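Local coordinates for protein leucine--tRNA ligase (Agrobacterium radiobacter, PDB 5AH5) that probably catalyses attachment of leucine to its cognate tRNA in an ATP-dependent reaction, as a zinc-binding class I aminoacyl-tRNA synthetase, at residues B[600-603]-B[608-611]; B[54-59]-B[676-681]; B[565-570]-B[577-582]. All blocks are in the same frame, centred on the assembly; numbering follows the deposited sequence.

Contact 1: residues B[600-603]-B[608-611]; sequences LFKT and PINW. With nucleotides of chain D.
The CG1-CD1 branch of Ile-609 carries the close packing here, meeting the aliphatic part of Lys-602 and the methyl of Thr-603. Ile-609 CD1 lies 3.8 Å from Lys-602 CB, and Ile-609 CG1 is 3.8 Å from both Lys-602 CG and Thr-603 CG2. The lysine chain runs at a slant across the isoleucine, whereas Thr-603 and Ile-609 pass each other in opposite directions. Thr-603 CG2 also rests 3.7 Å from Pro-608 O. A chi1 of -176° sets Thr-603 OG1 toward the A13 phosphate and puts CG2 between the backbone N and the carbonyl carbon, against Ile-609.

No hydrogen bond crosses between the segments; van der Waals packing joins residues 602-603 to strand 609-610. That strand pairs in parallel with strand 565-566, through backbone bonds from Ile-609 to Met-564 and Asn-566, in the catalytic region of the class I fold. Arg-52 of helix 48-66 touches both Thr-603 and Ile-609.

The polar side faces the bound tRNA. O2' of G12 of chain D donates to Lys-602 O over 2.7 Å. Thr-603 OG1 sits 3.0 Å from both OP1 and O5' of A13 of chain D, and its single proton could serve either. Beyond them, Phe-601 turns its ring edge to a ribose, with CZ 3.6 Å from O4' of A25 of chain D, which lies in the ring plane.

The loose side is made by exposed Pro-608, whose CB points away from residues 600-603, and by the partly exposed Lys-602 chain. Bent at chi2 (61°), the lysine turns off from the strand beyond CG, and its CD, CE and NZ pass G12 O2' at loose packing distance.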
loop_
_atom_site.group_PDB
_atom_site.type_symbol
_atom_site.label_atom_id
_atom_site.label_comp_id
_atom_site.label_asym_id
_atom_site.label_seq_id
_atom_site.Cartn_x
_atom_site.Cartn_y
_atom_site.Cartn_z
ATOM N N LEU B 600 -11.922 6.170 -13.275
ATOM C CA LEU B 600 -10.589 6.070 -13.838
ATOM C C LEU B 600 -10.243 7.359 -14.669
ATOM O O LEU B 600 -9.110 7.759 -14.713
ATOM C CB LEU B 600 -10.447 4.803 -14.699
ATOM C CG LEU B 600 -10.412 3.432 -13.950
ATOM C CD1 LEU B 600 -10.002 2.354 -14.928
ATOM C CD2 LEU B 600 -9.429 3.459 -12.824
ATOM N N PHE B 601 -11.219 7.939 -15.320
ATOM C CA PHE B 601 -11.007 9.128 -16.173
ATOM C C PHE B 601 -11.061 10.466 -15.394
ATOM O O PHE B 601 -10.587 11.461 -15.872
ATOM C CB PHE B 601 -12.021 9.099 -17.322
ATOM C CG PHE B 601 -11.950 10.285 -18.255
ATOM C CD1 PHE B 601 -10.865 10.464 -19.091
ATOM C CD2 PHE B 601 -13.037 11.184 -18.352
ATOM C CE1 PHE B 601 -10.803 11.564 -19.967
ATOM C CE2 PHE B 601 -13.018 12.251 -19.252
ATOM C CZ PHE B 601 -11.890 12.454 -20.061
ATOM N N LYS B 602 -11.591 10.497 -14.173
ATOM C CA LYS B 602 -11.877 11.766 -13.497
ATOM C C LYS B 602 -10.599 12.550 -13.219
ATOM O O LYS B 602 -10.558 13.732 -13.437
ATOM C CB LYS B 602 -12.681 11.538 -12.198
ATOM C CG LYS B 602 -12.971 12.776 -11.378
ATOM C CD LYS B 602 -13.804 13.792 -12.129
ATOM C CE LYS B 602 -14.442 14.762 -11.148
ATOM N NZ LYS B 602 -14.757 16.052 -11.795
ATOM N N THR B 603 -9.520 11.891 -12.823
ATOM C CA THR B 603 -8.323 12.624 -12.444
ATOM C C THR B 603 -7.220 11.653 -12.420
ATOM O O THR B 603 -7.374 10.542 -12.868
ATOM C CB THR B 603 -8.481 13.351 -11.084
ATOM O OG1 THR B 603 -7.321 14.125 -10.810
ATOM C CG2 THR B 603 -8.695 12.350 -9.875
ATOM N N PRO B 608 -7.460 12.971 -5.286
ATOM C CA PRO B 608 -8.855 12.832 -4.736
ATOM C C PRO B 608 -9.924 13.038 -5.745
ATOM O O PRO B 608 -9.719 13.792 -6.670
ATOM C CB PRO B 608 -8.958 13.933 -3.649
ATOM C CG PRO B 608 -7.542 14.446 -3.442
ATOM C CD PRO B 608 -6.645 13.985 -4.563
ATOM N N ILE B 609 -11.028 12.303 -5.617
ATOM C CA ILE B 609 -12.238 12.514 -6.366
ATOM C C ILE B 609 -13.321 12.955 -5.402
ATOM O O ILE B 609 -13.531 12.285 -4.339
ATOM C CB ILE B 609 -12.704 11.252 -7.094
ATOM C CG1 ILE B 609 -11.776 10.919 -8.250
ATOM C CG2 ILE B 609 -14.111 11.396 -7.637
ATOM C CD1 ILE B 609 -12.044 9.636 -8.996
ATOM N N ASN B 610 -14.045 14.019 -5.770
ATOM C CA ASN B 610 -15.285 14.391 -5.102
ATOM C C ASN B 610 -16.431 13.749 -5.793
ATOM O O ASN B 610 -16.819 14.183 -6.854
ATOM C CB ASN B 610 -15.419 15.918 -4.969
ATOM C CG ASN B 610 -14.316 16.502 -4.071
ATOM O OD1 ASN B 610 -13.668 15.795 -3.313
ATOM N ND2 ASN B 610 -14.027 17.744 -4.253
ATOM N N TRP B 611 -17.005 12.690 -5.177
ATOM C CA TRP B 611 -17.923 11.844 -5.895
ATOM C C TRP B 611 -19.280 12.520 -6.025
ATOM O O TRP B 611 -19.795 13.013 -5.033
ATOM C CB TRP B 611 -18.107 10.468 -5.198
ATOM C CG TRP B 611 -19.227 9.715 -5.774
ATOM C CD1 TRP B 611 -20.513 9.804 -5.410
ATOM C CD2 TRP B 611 -19.177 8.785 -6.865
ATOM N NE1 TRP B 611 -21.290 8.993 -6.222
ATOM C CE2 TRP B 611 -20.470 8.351 -7.104
ATOM C CE3 TRP B 611 -18.155 8.261 -7.631
ATOM C CZ2 TRP B 611 -20.769 7.477 -8.098
ATOM C CZ3 TRP B 611 -18.458 7.367 -8.610
ATOM C CH2 TRP B 611 -19.730 6.995 -8.852
ATOM P P G D 12 -9.748 22.580 -10.489
ATOM O OP1 G D 12 -9.482 22.496 -9.050
ATOM O OP2 G D 12 -8.762 23.282 -11.351
ATOM O "O5'" G D 12 -9.956 21.136 -11.130
ATOM C "C5'" G D 12 -10.844 20.180 -10.520
ATOM C "C4'" G D 12 -10.883 18.881 -11.297
ATOM O "O4'" G D 12 -11.557 19.057 -12.563
ATOM C "C3'" G D 12 -9.561 18.268 -11.708
ATOM O "O3'" G D 12 -8.961 17.620 -10.635
ATOM C "C2'" G D 12 -10.017 17.287 -12.762
ATOM O "O2'" G D 12 -10.738 16.145 -12.326
ATOM C "C1'" G D 12 -10.983 18.173 -13.528
ATOM N N9 G D 12 -10.359 18.952 -14.604
ATOM C C8 G D 12 -9.908 20.251 -14.551
ATOM N N7 G D 12 -9.419 20.670 -15.686
ATOM C C5 G D 12 -9.620 19.611 -16.557
ATOM C C6 G D 12 -9.272 19.475 -17.925
ATOM O O6 G D 12 -8.770 20.319 -18.675
ATOM N N1 G D 12 -9.607 18.214 -18.415
ATOM C C2 G D 12 -10.153 17.194 -17.665
ATOM N N2 G D 12 -10.389 16.038 -18.301
ATOM N N3 G D 12 -10.488 17.316 -16.390
ATOM C C4 G D 12 -10.161 18.528 -15.895
ATOM P P A D 13 -7.410 17.630 -10.481
ATOM O OP1 A D 13 -7.085 16.712 -9.382
ATOM O OP2 A D 13 -6.942 19.002 -10.382
ATOM O "O5'" A D 13 -7.000 16.901 -11.831
ATOM C "C5'" A D 13 -5.773 17.100 -12.537
ATOM C "C4'" A D 13 -6.089 16.663 -13.935
ATOM O "O4'" A D 13 -7.008 17.625 -14.524
ATOM C "C3'" A D 13 -4.946 16.503 -14.921
ATOM O "O3'" A D 13 -4.553 15.156 -14.913
ATOM C "C2'" A D 13 -5.645 16.756 -16.250
ATOM O "O2'" A D 13 -6.330 15.664 -16.853
ATOM C "C1'" A D 13 -6.631 17.862 -15.865
ATOM N N9 A D 13 -6.096 19.225 -15.967
ATOM C C8 A D 13 -5.867 20.185 -15.010
ATOM N N7 A D 13 -5.376 21.305 -15.490
ATOM C C5 A D 13 -5.269 21.064 -16.852
ATOM C C6 A D 13 -4.836 21.862 -17.930
ATOM N N6 A D 13 -4.376 23.105 -17.796
ATOM N N1 A D 13 -4.902 21.329 -19.171
ATOM C C2 A D 13 -5.277 20.046 -19.300
ATOM N N3 A D 13 -5.703 19.195 -18.365
ATOM C C4 A D 13 -5.728 19.792 -17.161
ATOM P P A D 25 -13.038 14.648 -25.920
ATOM O OP1 A D 25 -13.870 13.857 -26.802
ATOM O OP2 A D 25 -12.896 16.095 -26.014
ATOM O "O5'" A D 25 -13.468 14.343 -24.406
ATOM C "C5'" A D 25 -14.507 15.046 -23.797
ATOM C "C4'" A D 25 -14.460 14.850 -22.309
ATOM O "O4'" A D 25 -13.166 15.273 -21.824
ATOM C "C3'" A D 25 -15.468 15.741 -21.598
ATOM O "O3'" A D 25 -16.717 15.104 -21.503
ATOM C "C2'" A D 25 -14.804 16.026 -20.273
ATOM O "O2'" A D 25 -15.039 15.085 -19.280
ATOM C "C1'" A D 25 -13.327 16.060 -20.663
ATOM N N9 A D 25 -12.829 17.402 -20.932
ATOM C C8 A D 25 -12.387 17.946 -22.117
ATOM N N7 A D 25 -11.945 19.173 -21.997
ATOM C C5 A D 25 -12.143 19.472 -20.656
ATOM C C6 A D 25 -11.882 20.623 -19.893
ATOM N N6 A D 25 -11.349 21.732 -20.395
ATOM N N1 A D 25 -12.156 20.577 -18.564
ATOM C C2 A D 25 -12.682 19.455 -18.059
ATOM N N3 A D 25 -12.980 18.316 -18.678
ATOM C C4 A D 25 -12.646 18.376 -19.979
#

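Contact 2: residues B[54-59]-B[676-681]. With nucleotides of chain D.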
loop_
_atom_site.group_PDB
_atom_site.type_symbol
_atom_site.label_atom_id
_atom_site.label_comp_id
_atom_site.label_asym_id
_atom_site.label_seq_id
_atom_site.Cartn_x
_atom_site.Cartn_y
_atom_site.Cartn_z
ATOM N N TYR B 54 -10.155 -1.031 -6.818
ATOM C CA TYR B 54 -10.222 -2.366 -7.369
ATOM C C TYR B 54 -10.413 -2.314 -8.896
ATOM O O TYR B 54 -10.006 -3.213 -9.643
ATOM C CB TYR B 54 -11.269 -3.216 -6.613
ATOM C CG TYR B 54 -11.016 -3.369 -5.089
ATOM C CD1 TYR B 54 -9.754 -3.282 -4.560
ATOM C CD2 TYR B 54 -12.055 -3.652 -4.182
ATOM C CE1 TYR B 54 -9.497 -3.409 -3.233
ATOM C CE2 TYR B 54 -11.785 -3.775 -2.792
ATOM C CZ TYR B 54 -10.541 -3.645 -2.317
ATOM O OH TYR B 54 -10.215 -3.800 -0.950
ATOM N N SER B 55 -11.082 -1.288 -9.362
ATOM C CA SER B 55 -11.183 -1.009 -10.783
ATOM C C SER B 55 -9.833 -0.925 -11.420
ATOM O O SER B 55 -9.634 -1.432 -12.534
ATOM C CB SER B 55 -11.895 0.291 -11.019
ATOM O OG SER B 55 -13.242 0.113 -10.773
ATOM N N MET B 56 -8.901 -0.314 -10.731
ATOM C CA MET B 56 -7.529 -0.087 -11.302
ATOM C C MET B 56 -6.810 -1.420 -11.492
ATOM O O MET B 56 -6.142 -1.637 -12.520
ATOM C CB MET B 56 -6.686 0.815 -10.426
ATOM C CG MET B 56 -7.185 2.250 -10.270
ATOM S SD MET B 56 -6.185 3.260 -9.127
ATOM C CE MET B 56 -7.210 4.725 -9.236
ATOM N N GLY B 57 -6.959 -2.311 -10.500
ATOM C CA GLY B 57 -6.386 -3.621 -10.572
ATOM C C GLY B 57 -7.018 -4.428 -11.634
ATOM O O GLY B 57 -6.303 -5.112 -12.344
ATOM N N ASP B 58 -8.347 -4.348 -11.799
ATOM C CA ASP B 58 -8.962 -5.121 -12.828
ATOM C C ASP B 58 -8.549 -4.707 -14.289
ATOM O O ASP B 58 -8.435 -5.534 -15.167
ATOM C CB ASP B 58 -10.466 -4.992 -12.783
ATOM C CG ASP B 58 -11.151 -6.071 -13.611
ATOM O OD1 ASP B 58 -10.805 -7.259 -13.442
ATOM O OD2 ASP B 58 -12.020 -5.755 -14.454
ATOM N N THR B 59 -8.526 -3.395 -14.528
ATOM C CA THR B 59 -8.107 -2.834 -15.773
ATOM C C THR B 59 -6.708 -3.314 -16.126
ATOM O O THR B 59 -6.492 -3.810 -17.239
ATOM C CB THR B 59 -8.263 -1.283 -15.751
ATOM O OG1 THR B 59 -9.679 -1.001 -15.755
ATOM C CG2 THR B 59 -7.628 -0.656 -16.997
ATOM N N PHE B 676 -0.261 3.352 -14.633
ATOM C CA PHE B 676 -1.447 3.880 -13.952
ATOM C C PHE B 676 -1.946 5.255 -14.406
ATOM O O PHE B 676 -2.653 5.932 -13.645
ATOM C CB PHE B 676 -1.244 3.840 -12.384
ATOM C CG PHE B 676 -1.493 2.464 -11.769
ATOM C CD1 PHE B 676 -0.776 1.357 -12.199
ATOM C CD2 PHE B 676 -2.427 2.296 -10.730
ATOM C CE1 PHE B 676 -0.988 0.103 -11.621
ATOM C CE2 PHE B 676 -2.687 1.045 -10.169
ATOM C CZ PHE B 676 -1.963 -0.055 -10.593
ATOM N N HIS B 677 -1.589 5.665 -15.624
ATOM C CA HIS B 677 -2.156 6.848 -16.253
ATOM C C HIS B 677 -3.428 6.485 -16.996
ATOM O O HIS B 677 -3.541 6.698 -18.232
ATOM C CB HIS B 677 -1.086 7.494 -17.158
ATOM C CG HIS B 677 0.013 8.145 -16.382
ATOM N ND1 HIS B 677 0.677 9.272 -16.828
ATOM C CD2 HIS B 677 0.462 7.919 -15.128
ATOM C CE1 HIS B 677 1.539 9.657 -15.907
ATOM N NE2 HIS B 677 1.436 8.844 -14.872
ATOM N N PHE B 678 -4.443 6.001 -16.233
ATOM C CA PHE B 678 -5.663 5.514 -16.809
ATOM C C PHE B 678 -6.414 6.629 -17.445
ATOM O O PHE B 678 -7.122 6.410 -18.462
ATOM C CB PHE B 678 -6.611 4.857 -15.765
ATOM C CG PHE B 678 -5.959 3.764 -14.996
ATOM C CD1 PHE B 678 -5.747 2.529 -15.571
ATOM C CD2 PHE B 678 -5.519 3.995 -13.715
ATOM C CE1 PHE B 678 -5.145 1.511 -14.850
ATOM C CE2 PHE B 678 -4.896 2.999 -12.980
ATOM C CZ PHE B 678 -4.705 1.748 -13.556
ATOM N N ASN B 679 -6.364 7.795 -16.827
ATOM C CA ASN B 679 -7.150 8.904 -17.395
ATOM C C ASN B 679 -6.585 9.295 -18.767
ATOM O O ASN B 679 -7.358 9.497 -19.695
ATOM C CB ASN B 679 -7.211 10.143 -16.504
ATOM C CG ASN B 679 -5.864 10.658 -16.132
ATOM O OD1 ASN B 679 -4.884 9.933 -16.224
ATOM N ND2 ASN B 679 -5.793 11.915 -15.706
ATOM N N ALA B 680 -5.276 9.286 -18.892
ATOM C CA ALA B 680 -4.662 9.629 -20.262
ATOM C C ALA B 680 -4.923 8.532 -21.266
ATOM O O ALA B 680 -5.167 8.795 -22.428
ATOM C CB ALA B 680 -3.201 9.898 -20.125
ATOM N N ALA B 681 -5.008 7.266 -20.809
ATOM C CA ALA B 681 -5.324 6.177 -21.755
ATOM C C ALA B 681 -6.742 6.282 -22.305
ATOM O O ALA B 681 -7.049 6.019 -23.489
ATOM C CB ALA B 681 -5.101 4.829 -21.063
ATOM P P A D 15 0.040 12.291 -18.888
ATOM O OP1 A D 15 0.147 10.860 -19.246
ATOM O OP2 A D 15 0.273 12.732 -17.525
ATOM O "O5'" A D 15 1.068 13.085 -19.821
ATOM C "C5'" A D 15 1.109 12.922 -21.261
ATOM C "C4'" A D 15 2.062 13.951 -21.875
ATOM O "O4'" A D 15 1.472 15.286 -21.878
ATOM C "C3'" A D 15 3.380 14.153 -21.132
ATOM O "O3'" A D 15 4.341 13.237 -21.610
ATOM C "C2'" A D 15 3.831 15.533 -21.601
ATOM O "O2'" A D 15 4.414 15.512 -22.882
ATOM C "C1'" A D 15 2.505 16.265 -21.721
ATOM N N9 A D 15 2.255 17.052 -20.518
ATOM C C8 A D 15 1.667 16.667 -19.336
ATOM N N7 A D 15 1.596 17.624 -18.448
ATOM C C5 A D 15 2.146 18.723 -19.100
ATOM C C6 A D 15 2.335 20.059 -18.707
ATOM N N6 A D 15 1.976 20.535 -17.517
ATOM N N1 A D 15 2.932 20.898 -19.587
ATOM C C2 A D 15 3.274 20.422 -20.786
ATOM N N3 A D 15 3.124 19.195 -21.280
ATOM C C4 A D 15 2.558 18.382 -20.371
ATOM P P A D 14 -3.043 14.698 -15.115
ATOM O OP1 A D 14 -3.006 13.221 -14.734
ATOM O OP2 A D 14 -2.189 15.608 -14.417
ATOM O "O5'" A D 14 -2.872 14.814 -16.697
ATOM C "C5'" A D 14 -3.734 14.107 -17.574
ATOM C "C4'" A D 14 -3.293 14.320 -18.984
ATOM O "O4'" A D 14 -3.620 15.678 -19.408
ATOM C "C3'" A D 14 -1.794 14.185 -19.224
ATOM O "O3'" A D 14 -1.407 12.810 -19.383
ATOM C "C2'" A D 14 -1.607 15.000 -20.503
ATOM O "O2'" A D 14 -1.964 14.286 -21.662
ATOM C "C1'" A D 14 -2.645 16.109 -20.331
ATOM N N9 A D 14 -2.149 17.423 -19.930
ATOM C C8 A D 14 -2.355 18.119 -18.767
ATOM N N7 A D 14 -1.855 19.326 -18.778
ATOM C C5 A D 14 -1.285 19.437 -20.036
ATOM C C6 A D 14 -0.601 20.485 -20.677
ATOM N N6 A D 14 -0.333 21.654 -20.095
ATOM N N1 A D 14 -0.144 20.266 -21.932
ATOM C C2 A D 14 -0.414 19.093 -22.517
ATOM N N3 A D 14 -1.078 18.042 -22.028
ATOM C C4 A D 14 -1.475 18.279 -20.763
#
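Met-56 reaches from helix 48-66 toward Phe-676 and Phe-678, lying roughly perpendicular to both side chains. Its CB already touches both rings, 4.0 Å from Phe-676 CE2 and 3.8 Å from Phe-678 CZ. CG, beside the backbone N (chi1 -64°), comes closer still, 3.6 Å from Phe-678 CE2. The extended chain then carries SD to two Met-aromatic contacts: 5.3 Å from the Phe-676 ring centroid, 75° off the normal and therefore at the edge, and 5.2 Å from that of Phe-678, at an oblique approach. CE continues past the rings, with no atom of either within 4.2 Å. Leu-600 of helix 592-601 packs on the same methionine.

One turn further on, Thr-59 CG2 lies 3.9 Å from Phe-678 CE1, while its hydroxyl is taken up by Pro-717 O. CZ of Phe-678 lies over one face of the Phe-676 ring, toward its rim.

The far side of residues 676-681 meets tRNA. His-677 ND1 donates to OP1 of A15 of chain D (2.9 Å, 170°), in the imidazole plane, and Asn-679 ND2 donates to OP1 of A14 of chain D.

Phe-676, with positive phi, is the C-prime residue of a Schellman motif closing helix 653-674, and His-677 occupies the N-cap position of helix 678-695. This tight helix-to-helix turn belongs to the anticodon-binding domain family region, and it docks on the helix that begins in the predicted HIGH region of the class I catalytic domain.

Contact 3: residues B[565-570]-B[577-582]. With LSS (5'-O-(L-leucylsulfamoyl)adenosine), chain I.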
loop_
_atom_site.group_PDB
_atom_site.type_symbol
_atom_site.label_atom_id
_atom_site.label_comp_id
_atom_site.label_asym_id
_atom_site.label_seq_id
_atom_site.Cartn_x
_atom_site.Cartn_y
_atom_site.Cartn_z
ATOM N N VAL B 565 -11.667 8.743 -2.319
ATOM C CA VAL B 565 -12.929 9.156 -2.819
ATOM C C VAL B 565 -13.743 9.768 -1.679
ATOM O O VAL B 565 -14.021 9.061 -0.632
ATOM C CB VAL B 565 -13.710 8.064 -3.474
ATOM C CG1 VAL B 565 -14.934 8.651 -4.138
ATOM C CG2 VAL B 565 -12.864 7.324 -4.484
ATOM N N ASN B 566 -14.180 11.015 -1.901
ATOM C CA ASN B 566 -14.872 11.849 -0.915
ATOM C C ASN B 566 -16.260 12.058 -1.424
ATOM O O ASN B 566 -16.646 11.522 -2.502
ATOM C CB ASN B 566 -14.187 13.213 -0.763
ATOM C CG ASN B 566 -12.809 13.123 -0.171
ATOM O OD1 ASN B 566 -12.587 12.490 0.876
ATOM N ND2 ASN B 566 -11.868 13.807 -0.806
ATOM N N ASP B 567 -17.083 12.776 -0.656
ATOM C CA ASP B 567 -18.429 13.140 -1.164
ATOM C C ASP B 567 -18.293 14.380 -2.117
ATOM O O ASP B 567 -17.176 14.829 -2.367
ATOM C CB ASP B 567 -19.450 13.329 -0.025
ATOM C CG ASP B 567 -19.247 14.655 0.766
ATOM O OD1 ASP B 567 -18.474 15.565 0.301
ATOM O OD2 ASP B 567 -19.863 14.744 1.873
ATOM N N VAL B 568 -19.405 14.883 -2.659
ATOM C CA VAL B 568 -19.377 16.020 -3.611
ATOM C C VAL B 568 -18.727 17.275 -3.103
ATOM O O VAL B 568 -18.177 18.011 -3.911
ATOM C CB VAL B 568 -20.773 16.478 -4.130
ATOM C CG1 VAL B 568 -21.300 15.516 -5.126
ATOM C CG2 VAL B 568 -21.794 16.737 -3.023
ATOM N N HIS B 569 -18.784 17.505 -1.786
ATOM C CA HIS B 569 -18.208 18.701 -1.124
ATOM C C HIS B 569 -16.825 18.437 -0.625
ATOM O O HIS B 569 -16.242 19.290 0.076
ATOM C CB HIS B 569 -19.061 19.164 0.102
ATOM C CG HIS B 569 -20.544 19.140 -0.120
ATOM N ND1 HIS B 569 -21.209 20.124 -0.825
ATOM C CD2 HIS B 569 -21.496 18.270 0.307
ATOM C CE1 HIS B 569 -22.501 19.844 -0.850
ATOM N NE2 HIS B 569 -22.703 18.724 -0.172
ATOM N N GLY B 570 -16.249 17.286 -0.962
ATOM C CA GLY B 570 -14.860 17.001 -0.543
ATOM C C GLY B 570 -14.738 16.499 0.888
ATOM O O GLY B 570 -13.624 16.441 1.443
ATOM N N LEU B 577 -21.899 11.118 8.802
ATOM C CA LEU B 577 -22.327 12.254 7.955
ATOM C C LEU B 577 -23.427 11.886 6.995
ATOM O O LEU B 577 -23.985 12.783 6.373
ATOM C CB LEU B 577 -21.171 12.804 7.182
ATOM C CG LEU B 577 -20.005 13.348 7.991
ATOM C CD1 LEU B 577 -18.980 13.870 6.989
ATOM C CD2 LEU B 577 -20.429 14.445 8.963
ATOM N N GLY B 578 -23.815 10.595 6.912
ATOM C CA GLY B 578 -24.910 10.177 5.964
ATOM C C GLY B 578 -24.623 10.448 4.454
ATOM O O GLY B 578 -25.530 10.626 3.631
ATOM N N ASN B 579 -23.353 10.463 4.103
ATOM C CA ASN B 579 -22.913 10.702 2.726
ATOM C C ASN B 579 -22.160 9.459 2.124
ATOM O O ASN B 579 -21.273 9.642 1.281
ATOM C CB ASN B 579 -21.962 11.911 2.762
ATOM C CG ASN B 579 -20.710 11.646 3.608
ATOM O OD1 ASN B 579 -20.625 10.667 4.415
ATOM N ND2 ASN B 579 -19.735 12.496 3.449
ATOM N N VAL B 580 -22.401 8.247 2.639
ATOM C CA VAL B 580 -21.825 7.004 2.063
ATOM C C VAL B 580 -22.534 6.676 0.756
ATOM O O VAL B 580 -23.732 6.522 0.713
ATOM C CB VAL B 580 -21.898 5.789 3.013
ATOM C CG1 VAL B 580 -21.178 4.555 2.403
ATOM C CG2 VAL B 580 -21.266 6.141 4.363
ATOM N N THR B 581 -21.787 6.658 -0.335
ATOM C CA THR B 581 -22.324 6.233 -1.649
ATOM C C THR B 581 -22.668 4.733 -1.600
ATOM O O THR B 581 -21.882 3.983 -1.075
ATOM C CB THR B 581 -21.247 6.488 -2.717
ATOM O OG1 THR B 581 -20.914 7.888 -2.714
ATOM C CG2 THR B 581 -21.721 6.042 -4.110
ATOM N N ASP B 582 -23.845 4.339 -2.075
ATOM C CA ASP B 582 -24.148 2.958 -2.369
ATOM C C ASP B 582 -23.808 2.585 -3.810
ATOM O O ASP B 582 -24.602 2.827 -4.683
ATOM C CB ASP B 582 -25.638 2.640 -2.128
ATOM C CG ASP B 582 -25.980 1.149 -2.317
ATOM O OD1 ASP B 582 -25.098 0.309 -2.721
ATOM O OD2 ASP B 582 -27.157 0.818 -2.065
HETATM C C1 LSS I . -8.048 -2.153 4.736
HETATM N N1 LSS I . -11.142 6.135 -1.393
HETATM O O1 LSS I . -7.570 -1.042 4.786
HETATM S S1 LSS I . -10.227 -1.299 3.961
HETATM C C2 LSS I . -10.133 5.434 -1.906
HETATM N N2 LSS I . -9.295 -2.392 4.371
HETATM O O2 LSS I . -7.262 2.596 0.937
HETATM N N3 LSS I . -9.744 4.238 -1.413
HETATM O O3 LSS I . -6.461 0.196 -0.162
HETATM C C4 LSS I . -10.416 3.728 -0.354
HETATM N N4 LSS I . -8.000 -4.571 5.363
HETATM O O4 LSS I . -9.757 0.289 -0.074
HETATM C C5 LSS I . -11.418 4.456 0.277
HETATM O O5 LSS I . -9.634 -0.622 2.642
HETATM C C6 LSS I . -11.764 5.691 -0.244
HETATM N N6 LSS I . -12.785 6.378 0.332
HETATM C C7 LSS I . -4.992 -4.618 4.561
HETATM N N7 LSS I . -11.862 3.723 1.330
HETATM C C8 LSS I . -11.117 2.585 1.394
HETATM C C9 LSS I . -6.025 -3.545 4.206
HETATM N N9 LSS I . -10.259 2.590 0.340
HETATM C CA LSS I . -7.213 -3.327 5.160
HETATM C C10 LSS I . -4.200 -4.156 5.794
HETATM C C11 LSS I . -4.114 -4.890 3.288
HETATM O O1A LSS I . -10.461 -0.159 4.859
HETATM C C21 LSS I . -9.242 1.607 0.021
HETATM C C22 LSS I . -8.176 1.544 1.058
HETATM C C23 LSS I . -7.543 0.173 0.810
HETATM C C24 LSS I . -8.746 -0.612 0.331
HETATM C C25 LSS I . -9.433 -1.386 1.457
HETATM O O2A LSS I . -11.503 -1.810 3.508
#
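OD2 of Asp-567 is gripped by two groups: Asn-579 ND2, at 2.7 Å and with an N-H...O angle of 171°, and NE of Arg-571, in a salt bridge. The amide nitrogen approaches from above the carboxylate plane, 40° out of it, although OD2 itself lies almost in the amide plane of Asn-579. The planes of the two flat groups are 80° apart.

Both ends of the asparagine amide are in use. Its ND2 also donates to Lys-572 O, and its OD1 accepts from Ser-574 N, so the rotation of the group is fixed by bonds to the intervening residues. The other carboxylate oxygen, Asp-567 OD1, accepts from His-569 N at 2.9 Å, from a donor tilted out of the carboxylate plane and in a bent bond, giving an Asx turn. This overlaps a type I beta turn, in which Gly-570 N donates to Asp-567 O over 3.0 Å.

At the start of the same segment the backbone of Val-565 reads the adenine of the bound leucyl-sulfamoyl adenosine. Val-565 N donates to N1 of the ligand (2.8 Å), and N6 of the ligand donates to Val-565 O (3.1 Å).

Between the segments runs the sequence Lys-Gln-Ser-Lys-Ser, which matches the KMSKS signature of class I synthetases in position and sequence and includes Lys-575, predicted to bind ATP. The chemistry implies that a probably ionised aspartate, hydrogen-bonded to a neutral amide, ties residues flanking this signature, consistent with a defined loop shape, and that the paired donor and acceptor of Val-565 match the adenine edge.

Contact 2 is the buried one, all four touching residues being enclosed, whereas contacts 1 and 3 are only partly buried. Their chemistry follows: contacts 1 and 2 have no hydrogen bond between their segments and rely on van der Waals packing, while contact 3 rests on a polar Asp-Asn bond. Contacts 1 and 2 touch directly, Leu-600 CD1 lying 3.5 Å from Thr-59 OG1, and both also present polar groups to the tRNA. Contacts 1 and 3 share the small parallel sheet of strands 565-566 and 609-610. Contacts 2 and 3 do not touch; contact 1 bridges the helical junction and the adenine-binding strand.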